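Side-chain contacts in lipase aflb (Neosartorya fumigata, PDB 6IDY), which probably hydrolyses ester bonds of lipids, as a calcium-binding lipase of the alpha/beta-hydrolase fold: residues A[283-288]-A[420-425]; A[235-240]-A[292-297]; A[64-69]-A[407-412]. All blocks are in the same frame, centred on the assembly; numbering follows the deposited sequence.

Contact 1 (A[283-288]-A[420-425]); sequences PSLWQQ and AEVLAY
Where helix 414-424 runs out, Tyr-425 reaches across to Pro-283, the first residue of the short helix 283-287, and one turn back along helix 414-424, Val-422 meets Leu-285. The phenol end of Tyr-425 does the touching: its OH lies 3.3 Å from Pro-283 CD, and CD is also 3.7 Å from CZ of the Tyr-425 ring. Pro-283 CG stands a little further back, 3.7 Å from Tyr-425 OH. The pyrrolidine comes to the ring at a slant. With CG of Tyr-425 anti to the backbone N (chi1 -171°), the ring is carried out from the helix end toward the proline. The hydroxyl is hydrogen-bonded with OD1 of Asn-203, and the same oxygen, with CZ and CE1, lies against the proline carbons.

Helices 283-287 and 414-424 both lie outside the central mixed sheet of the alpha/beta-hydrolase fold, and the former borders the turn just after strand 227-232. Gln-234, in the turn between that strand and helix 235-245, is touched by the side chains of Ser-284 and Gln-288. Leu-285 also packs on Thr-169 of another loop.

The second meeting is purely methyl against methyl: Leu-285 CD1 and Val-422 CG1 are 3.9 Å apart. Val-422 turns CG1 anti to its backbone N (chi1 168°), and Leu-285 extends CD1 toward it. Both of these residues are buried, whereas Pro-283 and Tyr-425 remain partly exposed. No hydrogen bond spans the two segments, which bury 144 Å² between them. Beyond Tyr-425, the ammonium of Lys-428 closes the helix end by bonding to the carbonyls of Leu-423 and Tyr-425.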
# COMPACT_ATOMS: atom_id res chain seq x y z
N PRO A 283 -4.05 -1.03 16.20
CA PRO A 283 -5.22 -1.80 15.77
C PRO A 283 -5.05 -2.50 14.42
O PRO A 283 -5.35 -3.68 14.33
CB PRO A 283 -6.34 -0.75 15.72
CG PRO A 283 -5.93 0.28 16.69
CD PRO A 283 -4.43 0.35 16.55
N SER A 284 -4.55 -1.78 13.38
CA SER A 284 -4.39 -2.36 12.04
C SER A 284 -3.33 -3.46 11.98
O SER A 284 -3.49 -4.37 11.18
CB SER A 284 -4.12 -1.28 10.99
OG SER A 284 -2.77 -0.84 11.01
N LEU A 285 -2.29 -3.39 12.84
CA LEU A 285 -1.27 -4.45 12.88
C LEU A 285 -1.90 -5.73 13.40
O LEU A 285 -1.79 -6.77 12.75
CB LEU A 285 -0.03 -4.06 13.72
CG LEU A 285 0.78 -2.82 13.29
CD1 LEU A 285 2.12 -2.77 14.01
CD2 LEU A 285 1.01 -2.77 11.78
N TRP A 286 -2.64 -5.65 14.53
CA TRP A 286 -3.32 -6.79 15.11
C TRP A 286 -4.40 -7.37 14.20
O TRP A 286 -4.49 -8.60 14.09
CB TRP A 286 -3.87 -6.49 16.52
CG TRP A 286 -2.83 -6.61 17.59
CD1 TRP A 286 -2.42 -5.64 18.45
CD2 TRP A 286 -2.01 -7.76 17.87
NE1 TRP A 286 -1.43 -6.12 19.28
CE2 TRP A 286 -1.16 -7.42 18.95
CE3 TRP A 286 -1.93 -9.06 17.33
CZ2 TRP A 286 -0.24 -8.32 19.48
CZ3 TRP A 286 -1.03 -9.96 17.88
CH2 TRP A 286 -0.20 -9.59 18.95
N GLN A 287 -5.17 -6.51 13.51
CA GLN A 287 -6.23 -6.95 12.58
C GLN A 287 -5.71 -7.69 11.36
O GLN A 287 -6.45 -8.46 10.75
CB GLN A 287 -7.07 -5.75 12.11
CG GLN A 287 -7.99 -5.22 13.20
CD GLN A 287 -8.61 -3.91 12.81
OE1 GLN A 287 -7.94 -2.96 12.38
NE2 GLN A 287 -9.92 -3.83 12.97
N GLN A 288 -4.44 -7.47 10.99
CA GLN A 288 -3.84 -8.09 9.82
C GLN A 288 -3.26 -9.49 10.09
O GLN A 288 -2.59 -10.06 9.23
CB GLN A 288 -2.84 -7.16 9.14
CG GLN A 288 -3.58 -6.03 8.42
CD GLN A 288 -2.64 -5.00 7.87
OE1 GLN A 288 -2.22 -4.07 8.56
NE2 GLN A 288 -2.30 -5.15 6.61
N ALA A 420 9.01 4.53 11.89
CA ALA A 420 8.78 5.74 12.66
C ALA A 420 7.31 5.88 13.05
O ALA A 420 7.02 6.10 14.22
CB ALA A 420 9.22 6.96 11.86
N GLU A 421 6.37 5.67 12.09
CA GLU A 421 4.93 5.74 12.35
C GLU A 421 4.47 4.67 13.36
O GLU A 421 3.70 4.99 14.27
CB GLU A 421 4.13 5.64 11.04
CG GLU A 421 4.14 6.91 10.19
CD GLU A 421 3.40 8.11 10.77
OE1 GLU A 421 2.38 7.91 11.45
OE2 GLU A 421 3.86 9.25 10.54
N VAL A 422 4.94 3.42 13.21
CA VAL A 422 4.58 2.32 14.12
C VAL A 422 5.05 2.64 15.55
O VAL A 422 4.25 2.55 16.49
CB VAL A 422 5.09 0.93 13.62
CG1 VAL A 422 4.96 -0.13 14.70
CG2 VAL A 422 4.33 0.49 12.38
N LEU A 423 6.32 3.06 15.69
CA LEU A 423 6.91 3.36 16.99
C LEU A 423 6.28 4.57 17.67
O LEU A 423 6.07 4.52 18.88
CB LEU A 423 8.44 3.49 16.89
CG LEU A 423 9.21 2.24 16.38
CD1 LEU A 423 10.71 2.43 16.50
CD2 LEU A 423 8.80 0.96 17.11
N ALA A 424 5.91 5.61 16.91
CA ALA A 424 5.28 6.81 17.47
C ALA A 424 3.78 6.63 17.77
O ALA A 424 3.21 7.46 18.47
CB ALA A 424 5.47 7.99 16.53
N TYR A 425 3.15 5.57 17.23
CA TYR A 425 1.72 5.34 17.44
C TYR A 425 1.41 5.10 18.91
O TYR A 425 1.97 4.19 19.52
CB TYR A 425 1.18 4.19 16.58
CG TYR A 425 -0.33 4.06 16.62
CD1 TYR A 425 -0.96 3.34 17.63
CD2 TYR A 425 -1.13 4.66 15.65
CE1 TYR A 425 -2.35 3.23 17.68
CE2 TYR A 425 -2.51 4.53 15.67
CZ TYR A 425 -3.12 3.82 16.69
OH TYR A 425 -4.49 3.69 16.73

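Contact 2 (A[235-240]-A[292-297]); sequences GGLDTQ and TEFIRT
Leu-237 holds its CG beside the backbone N and anti to the carbonyl carbon (chi1 -74°), and Ile-295 treats CG1 the same way (chi1 -67°), which lets the ends of the two side chains meet between helices 235-245 and 293-299. Ile-295 then bends at its second torsion (chi2 -60°), bringing CD1 up to the fork of the leucine. That single methyl touches both branches: Ile-295 CD1 is 3.7 Å from Leu-237 CD2 and 4.0 Å from Leu-237 CD1. The side chains cross at roughly a right angle.

Phe-294 comes in beside them. Its rim faces the same leucine branch, with Leu-237 CD2 near the ring plane and 4.2 Å from Phe-294 CE2, while the ring itself stacks with Trp-241 one turn further along helix 235-245.

The start of each helix is secured by polar bonds of its own. Thr-292 is the N-cap of helix 293-299; its OG1 accepts a weak 3.3 Å bond from Ile-295 N and is also bonded with the carbonyl of Gln-287. The carboxylate of Glu-432 takes the amides of Glu-293 and Phe-294, where it probably also interacts favourably with the helix dipole. In the other helix, Gly-235 O accepts from both N and OG1 of Thr-239, from opposite faces of its plane, the hydroxyl at 2.8 Å. Helix 235-245 follows strand 227-232, the strand-turn-helix position of the nucleophile elbow in alpha/beta hydrolases.

Since the three touching side chains are buried hydrocarbon and no hydrogen bond joins the segments, the association here probably rests on shape fit and exclusion of water.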
# COMPACT_ATOMS: atom_id res chain seq x y z
N GLY A 235 -3.91 -1.45 1.94
CA GLY A 235 -4.78 -0.73 1.00
C GLY A 235 -5.80 -1.64 0.33
O GLY A 235 -6.93 -1.21 0.08
N GLY A 236 -5.39 -2.88 0.06
CA GLY A 236 -6.23 -3.93 -0.52
C GLY A 236 -7.35 -4.31 0.43
O GLY A 236 -8.51 -4.45 0.00
N LEU A 237 -7.03 -4.43 1.73
CA LEU A 237 -8.02 -4.74 2.77
C LEU A 237 -9.01 -3.58 2.92
O LEU A 237 -10.21 -3.83 3.02
CB LEU A 237 -7.36 -5.05 4.12
CG LEU A 237 -6.67 -6.40 4.25
CD1 LEU A 237 -5.86 -6.47 5.54
CD2 LEU A 237 -7.68 -7.54 4.23
N ASP A 238 -8.51 -2.33 2.91
CA ASP A 238 -9.34 -1.13 3.04
C ASP A 238 -10.33 -1.03 1.88
O ASP A 238 -11.49 -0.67 2.11
CB ASP A 238 -8.46 0.14 3.07
CG ASP A 238 -7.42 0.19 4.18
OD1 ASP A 238 -7.56 -0.57 5.16
OD2 ASP A 238 -6.49 1.00 4.07
N THR A 239 -9.88 -1.36 0.65
CA THR A 239 -10.70 -1.31 -0.55
C THR A 239 -11.75 -2.41 -0.55
O THR A 239 -12.91 -2.13 -0.82
CB THR A 239 -9.84 -1.29 -1.81
OG1 THR A 239 -8.84 -0.28 -1.68
CG2 THR A 239 -10.67 -1.06 -3.10
N GLN A 240 -11.33 -3.66 -0.26
CA GLN A 240 -12.23 -4.82 -0.20
C GLN A 240 -13.34 -4.61 0.83
O GLN A 240 -14.49 -4.93 0.54
CB GLN A 240 -11.44 -6.11 0.08
CG GLN A 240 -12.26 -7.40 -0.10
CD GLN A 240 -12.58 -7.78 -1.54
OE1 GLN A 240 -12.35 -7.02 -2.50
NE2 GLN A 240 -13.13 -8.98 -1.70
N THR A 292 -7.63 -13.42 12.59
CA THR A 292 -8.36 -12.40 13.35
C THR A 292 -9.84 -12.38 13.04
O THR A 292 -10.27 -12.88 12.00
CB THR A 292 -7.73 -11.03 13.16
OG1 THR A 292 -7.82 -10.67 11.77
CG2 THR A 292 -6.30 -10.97 13.67
N GLU A 293 -10.62 -11.78 13.96
CA GLU A 293 -12.05 -11.57 13.78
C GLU A 293 -12.25 -10.62 12.61
O GLU A 293 -13.19 -10.82 11.84
CB GLU A 293 -12.70 -11.02 15.05
CG GLU A 293 -13.11 -12.12 16.02
CD GLU A 293 -14.17 -13.07 15.50
OE1 GLU A 293 -15.26 -12.60 15.08
OE2 GLU A 293 -13.92 -14.30 15.50
N PHE A 294 -11.34 -9.63 12.42
CA PHE A 294 -11.41 -8.69 11.30
C PHE A 294 -11.40 -9.42 9.95
O PHE A 294 -12.29 -9.21 9.14
CB PHE A 294 -10.28 -7.64 11.36
CG PHE A 294 -10.29 -6.78 10.11
CD1 PHE A 294 -11.23 -5.78 9.95
CD2 PHE A 294 -9.45 -7.08 9.04
CE1 PHE A 294 -11.31 -5.05 8.77
CE2 PHE A 294 -9.54 -6.36 7.85
CZ PHE A 294 -10.48 -5.37 7.71
N ILE A 295 -10.36 -10.24 9.71
CA ILE A 295 -10.16 -11.01 8.48
C ILE A 295 -11.33 -11.97 8.24
O ILE A 295 -11.87 -11.99 7.13
CB ILE A 295 -8.76 -11.71 8.48
CG1 ILE A 295 -7.60 -10.66 8.41
CG2 ILE A 295 -8.62 -12.78 7.38
CD1 ILE A 295 -7.56 -9.74 7.18
N ARG A 296 -11.73 -12.73 9.27
CA ARG A 296 -12.85 -13.68 9.22
C ARG A 296 -14.16 -12.95 8.86
O ARG A 296 -14.94 -13.47 8.06
CB ARG A 296 -12.97 -14.40 10.57
CG ARG A 296 -14.01 -15.52 10.62
CD ARG A 296 -13.63 -16.65 11.58
NE ARG A 296 -13.22 -16.16 12.90
CZ ARG A 296 -11.96 -16.10 13.33
NH1 ARG A 296 -10.96 -16.49 12.54
NH2 ARG A 296 -11.69 -15.64 14.54
N THR A 297 -14.39 -11.75 9.45
CA THR A 297 -15.59 -10.95 9.17
C THR A 297 -15.57 -10.49 7.72
O THR A 297 -16.58 -10.59 7.04
CB THR A 297 -15.71 -9.76 10.15
OG1 THR A 297 -15.77 -10.27 11.48
CG2 THR A 297 -16.94 -8.90 9.87

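Contact 3 (A[64-69]-A[407-412]); sequences QEAFDK and DLLGTE
Just ahead of Leu-408, which packs against Phe-67, the carbonyl O of Asp-407 is gripped twice by Thr-411: OG1 of Thr-411 donates to it at 2.7 Å, and the backbone N of Thr-411 at 3.0 Å. The two donors come from opposite faces of the carbonyl plane. With its proton spent on Asp-407 O, the hydroxyl of Thr-411 can accept from ND2 of Asn-180, which links helix 405-412 to the chain at Asn-180.

The residues that meet between 64-69 and 407-412 are apolar. Leu-408 points its CG anti to the backbone N (chi1 -165°), and from there its two methyls divide the work. CD1 lies over one face of the Phe-67 ring in a CH-pi contact, 4.0 Å from the ring centroid. It stands somewhat off centre, 29° from the ring normal, and is displaced toward Phe-67 CE2, which is 3.5 Å from Leu-408 CD1. The other methyl, CD2, is 4.0 Å from the CB of Ala-66. That same CB is met by Leu-409 CD2 at 3.8 Å, so the small alanine receives one methyl from each of two successive leucines.

All four touching residues are buried. The axes of the two segments approach to 10.7 Å and run in roughly the same direction, 29° apart. Phe-67 also meets the ring of Tyr-359 with the planes steeply inclined. Leu-408 extends the seam along helix 63-73 to Val-63 and Ile-70, while Glu-412 at the far end of helix 405-412 reaches Ile-70 and also Met-84 and Ile-88 of helix 81-90.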
# COMPACT_ATOMS: atom_id res chain seq x y z
N GLN A 64 21.18 -2.43 -11.06
CA GLN A 64 21.73 -3.75 -10.71
C GLN A 64 22.43 -3.71 -9.35
O GLN A 64 22.27 -4.65 -8.57
CB GLN A 64 22.66 -4.28 -11.81
CG GLN A 64 23.18 -5.71 -11.61
CD GLN A 64 22.09 -6.75 -11.47
OE1 GLN A 64 21.77 -7.21 -10.37
NE2 GLN A 64 21.49 -7.13 -12.59
N GLU A 65 23.16 -2.62 -9.04
CA GLU A 65 23.82 -2.45 -7.74
C GLU A 65 22.80 -2.38 -6.60
O GLU A 65 23.05 -2.94 -5.54
CB GLU A 65 24.72 -1.21 -7.73
CG GLU A 65 26.04 -1.42 -8.43
CD GLU A 65 27.20 -0.59 -7.92
OE1 GLU A 65 26.96 0.50 -7.35
OE2 GLU A 65 28.36 -1.03 -8.09
N ALA A 66 21.65 -1.72 -6.84
CA ALA A 66 20.57 -1.61 -5.87
C ALA A 66 19.99 -2.99 -5.56
O ALA A 66 19.80 -3.31 -4.39
CB ALA A 66 19.48 -0.69 -6.40
N PHE A 67 19.75 -3.82 -6.62
CA PHE A 67 19.25 -5.18 -6.47
C PHE A 67 20.25 -6.09 -5.80
O PHE A 67 19.85 -6.95 -5.02
CB PHE A 67 18.77 -5.76 -7.81
CG PHE A 67 17.39 -5.34 -8.21
CD1 PHE A 67 16.27 -5.76 -7.49
CD2 PHE A 67 17.18 -4.54 -9.33
CE1 PHE A 67 14.98 -5.37 -7.87
CE2 PHE A 67 15.89 -4.16 -9.71
CZ PHE A 67 14.80 -4.57 -8.98
N ASP A 68 21.57 -5.88 -6.07
CA ASP A 68 22.66 -6.64 -5.44
C ASP A 68 22.63 -6.40 -3.92
O ASP A 68 22.80 -7.35 -3.16
CB ASP A 68 24.03 -6.26 -6.03
CG ASP A 68 24.30 -6.77 -7.45
OD1 ASP A 68 23.52 -7.60 -7.94
OD2 ASP A 68 25.29 -6.32 -8.05
N LYS A 69 22.36 -5.15 -3.49
CA LYS A 69 22.24 -4.79 -2.08
C LYS A 69 21.02 -5.48 -1.46
O LYS A 69 21.12 -5.99 -0.35
CB LYS A 69 22.13 -3.28 -1.90
CG LYS A 69 23.42 -2.54 -2.19
CD LYS A 69 23.22 -1.04 -2.08
CE LYS A 69 24.46 -0.28 -2.45
NZ LYS A 69 25.53 -0.47 -1.44
N ASP A 407 13.56 5.85 -7.90
CA ASP A 407 12.22 5.30 -7.65
C ASP A 407 12.33 3.98 -6.88
O ASP A 407 11.60 3.81 -5.90
CB ASP A 407 11.47 5.12 -8.97
CG ASP A 407 11.22 6.43 -9.70
OD1 ASP A 407 10.65 7.35 -9.09
OD2 ASP A 407 11.59 6.53 -10.89
N LEU A 408 13.27 3.10 -7.27
CA LEU A 408 13.56 1.83 -6.59
C LEU A 408 14.03 2.14 -5.15
O LEU A 408 13.48 1.59 -4.20
CB LEU A 408 14.68 1.07 -7.36
CG LEU A 408 14.92 -0.44 -7.06
CD1 LEU A 408 15.83 -1.03 -8.08
CD2 LEU A 408 15.55 -0.68 -5.69
N LEU A 409 15.04 3.03 -5.01
CA LEU A 409 15.62 3.40 -3.71
C LEU A 409 14.62 4.08 -2.78
O LEU A 409 14.54 3.72 -1.61
CB LEU A 409 16.89 4.26 -3.87
CG LEU A 409 17.99 3.73 -4.81
CD1 LEU A 409 19.13 4.73 -4.94
CD2 LEU A 409 18.50 2.36 -4.38
N GLY A 410 13.86 5.03 -3.32
CA GLY A 410 12.84 5.77 -2.59
C GLY A 410 11.73 4.89 -2.07
O GLY A 410 11.29 5.06 -0.92
N THR A 411 11.26 3.92 -2.89
CA THR A 411 10.23 2.95 -2.52
C THR A 411 10.72 2.08 -1.35
O THR A 411 9.97 1.80 -0.42
CB THR A 411 9.80 2.12 -3.73
OG1 THR A 411 9.28 3.00 -4.73
CG2 THR A 411 8.75 1.05 -3.39
N GLU A 412 11.99 1.67 -1.38
CA GLU A 412 12.61 0.89 -0.32
C GLU A 412 12.74 1.70 0.97
O GLU A 412 12.50 1.17 2.06
CB GLU A 412 13.99 0.34 -0.77
CG GLU A 412 13.87 -0.88 -1.68
CD GLU A 412 13.02 -2.02 -1.15
OE1 GLU A 412 13.02 -2.24 0.08
OE2 GLU A 412 12.35 -2.70 -1.95

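Overall arrangement
Contacts 1 and 2 are neighbours, with centres 15 Å apart, and they touch directly: Gln-287 O is 2.8 Å from Thr-292 OG1, probably a hydrogen bond, and Gln-288 CG packs on Leu-237 CD1 at 3.7 Å. Together they flank the turn after strand 227-232, where this fold would place its nucleophile. Contact 3 lies apart, its centre about 25 Å from that of contact 1 and 30 Å from that of contact 2, on the other side of the chain's centre from contact 2. Helices 405-412 and 414-424, successive in the chain, link contact 3 to contact 1. None of the three segment pairs contains a calcium ligand.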